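Local coordinates for protein probable arabinosyltransferase C (Mycobacterium tuberculosis, PDB 3PTY) that polymerises arabinose into the arabinan of the mycobacterial cell wall, and is represented here by its carbohydrate-binding C-terminal extracellular domain, at residues A[127-139]-A[231-244]. Numbering follows the deposited sequence.
Sequences PARTPVLGSWRAG and DQDLAPQHWIALTP. With CA (calcium ion), chain C; PO4 (phosphate ion), chain D.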
ATOM      1  N   PRO A 127      20.967   0.090  20.211  1.00 25.19           N
ATOM      2  CA  PRO A 127      20.863   1.067  21.310  1.00 27.72           C
ATOM      3  C   PRO A 127      22.140   1.146  22.143  1.00 27.10           C
ATOM      4  O   PRO A 127      22.462   2.211  22.678  1.00 25.05           O
ATOM      5  CB  PRO A 127      19.722   0.517  22.171  1.00 26.78           C
ATOM      6  CG  PRO A 127      18.956  -0.402  21.268  1.00 33.76           C
ATOM      7  CD  PRO A 127      19.957  -0.977  20.312  1.00 29.93           C
ATOM      8  N   ALA A 128      22.862   0.036  22.252  1.00 26.00           N
ATOM      9  CA  ALA A 128      24.101   0.022  23.028  1.00 28.28           C
ATOM     10  C   ALA A 128      25.196   0.825  22.337  1.00 28.33           C
ATOM     11  O   ALA A 128      26.222   1.129  22.942  1.00 28.70           O
ATOM     12  CB  ALA A 128      24.566  -1.419  23.299  1.00 32.48           C
ATOM     13  N   ARG A 129      24.970   1.182  21.075  1.00 23.41           N
ATOM     14  CA  ARG A 129      25.951   1.958  20.312  1.00 23.61           C
ATOM     15  C   ARG A 129      25.361   3.221  19.690  1.00 23.48           C
ATOM     16  O   ARG A 129      26.006   3.873  18.870  1.00 24.39           O
ATOM     17  CB  ARG A 129      26.576   1.100  19.203  1.00 25.20           C
ATOM     18  CG  ARG A 129      27.598   0.069  19.710  1.00 37.53           C
ATOM     19  CD  ARG A 129      28.225  -0.687  18.547  1.00 37.24           C
ATOM     20  NE  ARG A 129      27.263  -1.601  17.948  1.00 35.51           N
ATOM     21  CZ  ARG A 129      27.362  -2.100  16.719  1.00 37.60           C
ATOM     22  NH1 ARG A 129      28.383  -1.774  15.939  1.00 38.29           N
ATOM     23  NH2 ARG A 129      26.432  -2.931  16.272  1.00 34.29           N
ATOM     24  N   THR A 130      24.143   3.572  20.076  1.00 21.83           N
ATOM     25  CA  THR A 130      23.455   4.683  19.427  1.00 19.49           C
ATOM     26  C   THR A 130      22.794   5.612  20.428  1.00 19.56           C
ATOM     27  O   THR A 130      21.676   5.360  20.862  1.00 20.67           O
ATOM     28  CB  THR A 130      22.375   4.174  18.458  1.00 18.98           C
ATOM     29  OG1 THR A 130      22.925   3.136  17.635  1.00 22.35           O
ATOM     30  CG2 THR A 130      21.879   5.315  17.572  1.00 16.15           C
ATOM     31  N   PRO A 131      23.487   6.696  20.797  1.00 19.84           N
ATOM     32  CA  PRO A 131      22.855   7.711  21.643  1.00 17.87           C
ATOM     33  C   PRO A 131      21.724   8.388  20.877  1.00 22.22           C
ATOM     34  O   PRO A 131      21.752   8.437  19.646  1.00 22.27           O
ATOM     35  CB  PRO A 131      23.971   8.737  21.896  1.00 22.57           C
ATOM     36  CG  PRO A 131      25.112   8.364  21.020  1.00 25.64           C
ATOM     37  CD  PRO A 131      24.803   7.102  20.275  1.00 21.65           C
ATOM     38  N   VAL A 132      20.751   8.913  21.609  1.00 21.66           N
ATOM     39  CA  VAL A 132      19.638   9.643  21.022  1.00 20.94           C
ATOM     40  C   VAL A 132      19.427  10.887  21.859  1.00 21.83           C
ATOM     41  O   VAL A 132      19.548  10.825  23.078  1.00 22.13           O
ATOM     42  CB  VAL A 132      18.317   8.839  21.112  1.00 30.48           C
ATOM     43  CG1 VAL A 132      17.230   9.527  20.301  1.00 33.98           C
ATOM     44  CG2 VAL A 132      18.512   7.429  20.633  1.00 29.95           C
ATOM     45  N   LEU A 133      19.110  12.008  21.214  1.00 18.91           N
ATOM     46  CA  LEU A 133      18.689  13.213  21.931  1.00 19.77           C
ATOM     47  C   LEU A 133      17.488  13.854  21.231  1.00 23.12           C
ATOM     48  O   LEU A 133      17.494  14.014  20.006  1.00 22.28           O
ATOM     49  CB  LEU A 133      19.840  14.218  22.037  1.00 18.56           C
ATOM     50  CG  LEU A 133      21.011  13.854  22.960  1.00 19.36           C
ATOM     51  CD1 LEU A 133      22.121  14.899  22.854  1.00 18.27           C
ATOM     52  CD2 LEU A 133      20.555  13.685  24.427  1.00 19.16           C
ATOM     53  N   GLY A 134      16.458  14.211  22.000  1.00 21.37           N
ATOM     54  CA  GLY A 134      15.250  14.793  21.427  1.00 21.92           C
ATOM     55  C   GLY A 134      14.679  15.946  22.237  1.00 22.64           C
ATOM     56  O   GLY A 134      14.911  16.044  23.445  1.00 22.08           O
ATOM     57  N   SER A 135      13.916  16.815  21.579  1.00 21.32           N
ATOM     58  CA  SER A 135      13.379  18.009  22.239  1.00 21.17           C
ATOM     59  C   SER A 135      11.891  17.905  22.558  1.00 24.67           C
ATOM     60  O   SER A 135      11.271  18.899  22.935  1.00 23.08           O
ATOM     61  CB  SER A 135      13.622  19.251  21.378  1.00 21.09           C
ATOM     62  OG  SER A 135      12.900  19.153  20.160  1.00 22.50           O
ATOM     63  N   TRP A 136      11.305  16.719  22.400  1.00 23.32           N
ATOM     64  CA  TRP A 136       9.899  16.565  22.756  1.00 25.72           C
ATOM     65  C   TRP A 136       9.730  16.547  24.271  1.00 30.92           C
ATOM     66  O   TRP A 136      10.590  16.045  24.997  1.00 26.99           O
ATOM     67  CB  TRP A 136       9.292  15.290  22.173  1.00 25.90           C
ATOM     68  CG  TRP A 136       7.871  15.079  22.634  1.00 30.14           C
ATOM     69  CD1 TRP A 136       6.737  15.557  22.041  1.00 34.64           C
ATOM     70  CD2 TRP A 136       7.440  14.355  23.796  1.00 30.02           C
ATOM     71  NE1 TRP A 136       5.625  15.166  22.757  1.00 34.74           N
ATOM     72  CE2 TRP A 136       6.031  14.428  23.839  1.00 34.52           C
ATOM     73  CE3 TRP A 136       8.108  13.649  24.801  1.00 32.16           C
ATOM     74  CZ2 TRP A 136       5.280  13.825  24.847  1.00 36.88           C
ATOM     75  CZ3 TRP A 136       7.358  13.049  25.805  1.00 37.92           C
ATOM     76  CH2 TRP A 136       5.960  13.142  25.817  1.00 38.13           C
ATOM     77  N   ARG A 137       8.618  17.102  24.738  1.00 32.24           N
ATOM     78  CA  ARG A 137       8.229  16.965  26.134  1.00 36.66           C
ATOM     79  C   ARG A 137       6.735  17.203  26.297  1.00 39.84           C
ATOM     80  O   ARG A 137       6.105  17.868  25.471  1.00 33.18           O
ATOM     81  CB  ARG A 137       9.020  17.926  27.026  1.00 34.98           C
ATOM     82  CG  ARG A 137       8.742  19.400  26.764  1.00 43.41           C
ATOM     83  CD  ARG A 137       9.709  20.268  27.548  1.00 45.48           C
ATOM     84  NE  ARG A 137      11.084  19.805  27.373  1.00 54.49           N
ATOM     85  CZ  ARG A 137      12.063  20.018  28.244  1.00 60.00           C
ATOM     86  NH1 ARG A 137      11.825  20.692  29.366  1.00 61.93           N
ATOM     87  NH2 ARG A 137      13.279  19.551  28.001  1.00 59.44           N
ATOM     88  N   ALA A 138       6.170  16.644  27.361  1.00 39.60           N
ATOM     89  CA  ALA A 138       4.788  16.927  27.706  1.00 44.83           C
ATOM     90  C   ALA A 138       4.753  18.186  28.566  1.00 45.48           C
ATOM     91  O   ALA A 138       5.786  18.633  29.075  1.00 43.20           O
ATOM     92  CB  ALA A 138       4.156  15.739  28.444  1.00 42.01           C
ATOM     93  N   GLY A 139       3.567  18.760  28.721  1.00 51.55           N
ATOM     94  CA  GLY A 139       3.408  19.937  29.556  1.00 47.66           C
ATOM     95  C   GLY A 139       3.994  21.193  28.942  1.00 42.23           C
ATOM     96  O   GLY A 139       3.808  21.461  27.756  1.00 42.52           O
ATOM     97  N   ASP A 231      15.253  24.227  17.873  1.00 23.00           N
ATOM     98  CA  ASP A 231      13.821  24.028  18.005  1.00 25.70           C
ATOM     99  C   ASP A 231      13.216  25.104  18.904  1.00 27.85           C
ATOM    100  O   ASP A 231      13.034  24.901  20.115  1.00 24.17           O
ATOM    101  CB  ASP A 231      13.543  22.640  18.571  1.00 22.52           C
ATOM    102  CG  ASP A 231      12.087  22.417  18.856  1.00 27.07           C
ATOM    103  OD1 ASP A 231      11.264  23.232  18.389  1.00 28.61           O
ATOM    104  OD2 ASP A 231      11.765  21.427  19.547  1.00 25.62           O
ATOM    105  N   GLN A 232      12.901  26.240  18.292  1.00 25.10           N
ATOM    106  CA  GLN A 232      12.351  27.400  18.988  1.00 29.90           C
ATOM    107  C   GLN A 232      10.829  27.436  18.922  1.00 35.14           C
ATOM    108  O   GLN A 232      10.195  28.300  19.519  1.00 36.87           O
ATOM    109  CB  GLN A 232      12.897  28.685  18.368  1.00 33.50           C
ATOM    110  CG  GLN A 232      14.403  28.825  18.452  1.00 38.25           C
ATOM    111  CD  GLN A 232      14.884  29.016  19.875  1.00 44.88           C
ATOM    112  OE1 GLN A 232      14.296  29.776  20.644  1.00 47.65           O
ATOM    113  NE2 GLN A 232      15.962  28.327  20.235  1.00 46.00           N
ATOM    114  N   ASP A 233      10.244  26.503  18.180  1.00 31.61           N
ATOM    115  CA  ASP A 233       8.801  26.477  17.986  1.00 31.83           C
ATOM    116  C   ASP A 233       8.148  25.756  19.153  1.00 31.78           C
ATOM    117  O   ASP A 233       8.357  24.567  19.337  1.00 29.46           O
ATOM    118  CB  ASP A 233       8.471  25.776  16.666  1.00 34.47           C
ATOM    119  CG  ASP A 233       6.981  25.757  16.358  1.00 40.16           C
ATOM    120  OD1 ASP A 233       6.163  25.952  17.281  1.00 38.54           O
ATOM    121  OD2 ASP A 233       6.631  25.527  15.181  1.00 41.79           O
ATOM    122  N   LEU A 234       7.346  26.471  19.932  1.00 31.28           N
ATOM    123  CA  LEU A 234       6.816  25.928  21.177  1.00 31.18           C
ATOM    124  C   LEU A 234       5.512  25.152  21.022  1.00 33.86           C
ATOM    125  O   LEU A 234       4.967  24.661  22.007  1.00 33.72           O
ATOM    126  CB  LEU A 234       6.653  27.041  22.215  1.00 34.17           C
ATOM    127  CG  LEU A 234       7.928  27.838  22.486  1.00 32.96           C
ATOM    128  CD1 LEU A 234       7.662  28.937  23.506  1.00 39.22           C
ATOM    129  CD2 LEU A 234       9.051  26.921  22.958  1.00 30.62           C
ATOM    130  N   ALA A 235       5.008  25.034  19.798  1.00 31.55           N
ATOM    131  CA  ALA A 235       3.902  24.118  19.555  1.00 33.87           C
ATOM    132  C   ALA A 235       4.359  22.709  19.926  1.00 36.55           C
ATOM    133  O   ALA A 235       5.437  22.281  19.520  1.00 37.87           O
ATOM    134  CB  ALA A 235       3.460  24.175  18.101  1.00 36.83           C
ATOM    135  N   PRO A 236       3.540  21.986  20.704  1.00 36.79           N
ATOM    136  CA  PRO A 236       3.910  20.674  21.247  1.00 35.83           C
ATOM    137  C   PRO A 236       4.282  19.674  20.161  1.00 34.31           C
ATOM    138  O   PRO A 236       5.139  18.817  20.383  1.00 31.91           O
ATOM    139  CB  PRO A 236       2.634  20.219  21.965  1.00 41.19           C
ATOM    140  CG  PRO A 236       1.919  21.487  22.299  1.00 44.25           C
ATOM    141  CD  PRO A 236       2.199  22.408  21.147  1.00 42.32           C
ATOM    142  N   GLN A 237       3.644  19.793  19.001  1.00 34.28           N
ATOM    143  CA  GLN A 237       3.848  18.852  17.905  1.00 35.75           C
ATOM    144  C   GLN A 237       5.157  19.115  17.165  1.00 29.99           C
ATOM    145  O   GLN A 237       5.594  18.301  16.358  1.00 28.02           O
ATOM    146  CB  GLN A 237       2.672  18.916  16.924  1.00 35.88           C
ATOM    147  N   HIS A 238       5.779  20.254  17.443  1.00 25.82           N
ATOM    148  CA  HIS A 238       6.999  20.628  16.749  1.00 25.15           C
ATOM    149  C   HIS A 238       8.196  20.287  17.618  1.00 26.60           C
ATOM    150  O   HIS A 238       8.482  20.989  18.576  1.00 23.72           O
ATOM    151  CB  HIS A 238       6.991  22.119  16.415  1.00 28.29           C
ATOM    152  CG  HIS A 238       8.042  22.523  15.428  1.00 31.59           C
ATOM    153  ND1 HIS A 238       7.766  22.743  14.096  1.00 35.34           N
ATOM    154  CD2 HIS A 238       9.370  22.747  15.578  1.00 33.13           C
ATOM    155  CE1 HIS A 238       8.876  23.093  13.469  1.00 34.36           C
ATOM    156  NE2 HIS A 238       9.864  23.102  14.345  1.00 36.46           N
ATOM    157  N   TRP A 239       8.872  19.189  17.301  1.00 26.01           N
ATOM    158  CA  TRP A 239      10.013  18.744  18.090  1.00 25.70           C
ATOM    159  C   TRP A 239      10.983  17.983  17.195  1.00 23.09           C
ATOM    160  O   TRP A 239      10.643  17.616  16.070  1.00 23.70           O
ATOM    161  CB  TRP A 239       9.553  17.865  19.261  1.00 22.14           C
ATOM    162  CG  TRP A 239       8.683  16.723  18.833  1.00 25.24           C
ATOM    163  CD1 TRP A 239       7.320  16.725  18.729  1.00 29.75           C
ATOM    164  CD2 TRP A 239       9.114  15.416  18.436  1.00 20.94           C
ATOM    165  NE1 TRP A 239       6.879  15.503  18.295  1.00 27.32           N
ATOM    166  CE2 TRP A 239       7.958  14.680  18.106  1.00 25.53           C
ATOM    167  CE3 TRP A 239      10.363  14.797  18.328  1.00 20.35           C
ATOM    168  CZ2 TRP A 239       8.015  13.353  17.680  1.00 24.94           C
ATOM    169  CZ3 TRP A 239      10.417  13.480  17.902  1.00 20.41           C
ATOM    170  CH2 TRP A 239       9.248  12.772  17.585  1.00 24.76           C
ATOM    171  N   ILE A 240      12.188  17.745  17.698  1.00 19.82           N
ATOM    172  CA  ILE A 240      13.246  17.114  16.911  1.00 19.75           C
ATOM    173  C   ILE A 240      13.956  16.046  17.734  1.00 23.46           C
ATOM    174  O   ILE A 240      14.273  16.276  18.895  1.00 24.12           O
ATOM    175  CB  ILE A 240      14.313  18.153  16.491  1.00 18.52           C
ATOM    176  CG1 ILE A 240      13.664  19.324  15.747  1.00 19.32           C
ATOM    177  CG2 ILE A 240      15.381  17.498  15.607  1.00 19.19           C
ATOM    178  CD1 ILE A 240      14.622  20.484  15.469  1.00 19.59           C
ATOM    179  N   ALA A 241      14.202  14.884  17.136  1.00 21.01           N
ATOM    180  CA  ALA A 241      15.048  13.872  17.767  1.00 21.10           C
ATOM    181  C   ALA A 241      16.116  13.428  16.774  1.00 23.71           C
ATOM    182  O   ALA A 241      15.818  13.205  15.599  1.00 20.44           O
ATOM    183  CB  ALA A 241      14.220  12.676  18.229  1.00 19.08           C
ATOM    184  N   LEU A 242      17.354  13.300  17.244  1.00 20.60           N
ATOM    185  CA  LEU A 242      18.480  12.983  16.367  1.00 19.07           C
ATOM    186  C   LEU A 242      19.322  11.841  16.907  1.00 20.22           C
ATOM    187  O   LEU A 242      19.308  11.555  18.101  1.00 19.05           O
ATOM    188  CB  LEU A 242      19.392  14.205  16.187  1.00 20.36           C
ATOM    189  CG  LEU A 242      18.789  15.490  15.602  1.00 23.16           C
ATOM    190  CD1 LEU A 242      19.828  16.596  15.618  1.00 26.07           C
ATOM    191  CD2 LEU A 242      18.277  15.259  14.192  1.00 18.52           C
ATOM    192  N   THR A 243      20.061  11.202  16.008  1.00 18.85           N
ATOM    193  CA  THR A 243      21.066  10.213  16.372  1.00 16.68           C
ATOM    194  C   THR A 243      22.328  10.641  15.626  1.00 19.83           C
ATOM    195  O   THR A 243      22.267  11.565  14.813  1.00 18.42           O
ATOM    196  CB  THR A 243      20.642   8.798  15.940  1.00 20.60           C
ATOM    197  OG1 THR A 243      20.292   8.818  14.552  1.00 20.38           O
ATOM    198  CG2 THR A 243      19.438   8.320  16.759  1.00 17.27           C
ATOM    199  N   PRO A 244      23.476   9.998  15.903  1.00 17.69           N
ATOM    200  CA  PRO A 244      24.725  10.508  15.312  1.00 18.10           C
ATOM    201  C   PRO A 244      24.854  10.295  13.809  1.00 20.50           C
ATOM    202  O   PRO A 244      24.151   9.460  13.240  1.00 18.15           O
ATOM    203  CB  PRO A 244      25.815   9.721  16.059  1.00 18.68           C
ATOM    204  CG  PRO A 244      25.187   9.389  17.383  1.00 17.54           C
ATOM    205  CD  PRO A 244      23.742   9.057  17.004  1.00 17.65           C
TER
HETATM  206 CA    CA C1125       9.466  22.495  20.159  1.00 28.87          CA
HETATM  207  P   PO4 D   2       3.543  13.456  18.053  1.00 66.87           P
HETATM  208  O1  PO4 D   2       2.356  13.359  17.120  1.00 68.79           O
HETATM  209  O2  PO4 D   2       4.586  12.436  17.649  1.00 61.12           O
HETATM  210  O3  PO4 D   2       3.092  13.169  19.469  1.00 66.68           O
HETATM  211  O4  PO4 D   2       4.126  14.850  17.986  1.00 53.77           O
HETATM  212  O   HOH W   1       9.638  20.512  21.884  1.00 24.24           O
HETATM  213  O   HOH W   2       7.406  18.945  22.267  1.00 28.24           O
HETATM  214  O   HOH W   3      10.928  23.951  21.578  1.00 23.31           O
HETATM  215  O   HOH W   4       7.250  22.528  21.441  1.00 26.21           O
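Leu-133 and Leu-242 form a hydrogen-bonded antiparallel pair, bonded in both directions (Leu-133 N to Leu-242 O 3.2 Å, Leu-242 N to Leu-133 O 2.9 Å), and the neighbouring non-hydrogen-bonded pair, Gly-134 with Ala-241, brings the backbones to a CA–CA distance of 3.8 Å. One residue further on, the backbone N of Ser-135 donates to Ile-240 O. With chi1 at 65°, the Ser-135 hydroxyl lies between its own N and carbonyl carbon and faces 231-244, where two bonds fix it: OG donates to Asp-231 OD2 (2.6 Å) and accepts from Ile-240 N (2.9 Å). The carboxylate receives the hydroxyl on the anti lone pair of OD2 while both its oxygens grip calcium, which places Ser-135 in the second shell of the metal, where it is well placed to orient the bidentate carboxylate. One of the calcium-bound waters lies close to Ser-135 O, though its hydrogen bonding there is doubtful.

Trp-136 meets Trp-239 edge to face: its CD1 stands 3.6 Å from Trp-239 CD1, the planes being inclined at 75°, and its CB adds a CH-pi contact over the same five-membered ring. At the edge of the Trp-239 ring, NE1 donates almost straight (175°) to O4 of a phosphate ion, which is probably from the crystallisation liquor and is also hydrogen-bonded by Arg-172. At the other end, Pro-131 CD packs on Pro-244 CG at 3.7 Å.

Strand 133-134 thus closes one margin of the domain's antiparallel sheet beside 240-242, as in a lectin-like beta-sandwich, next to a seven-coordinate calcium site built from Asp-231, the backbone carbonyls of Asp-233 and His-238, and three waters.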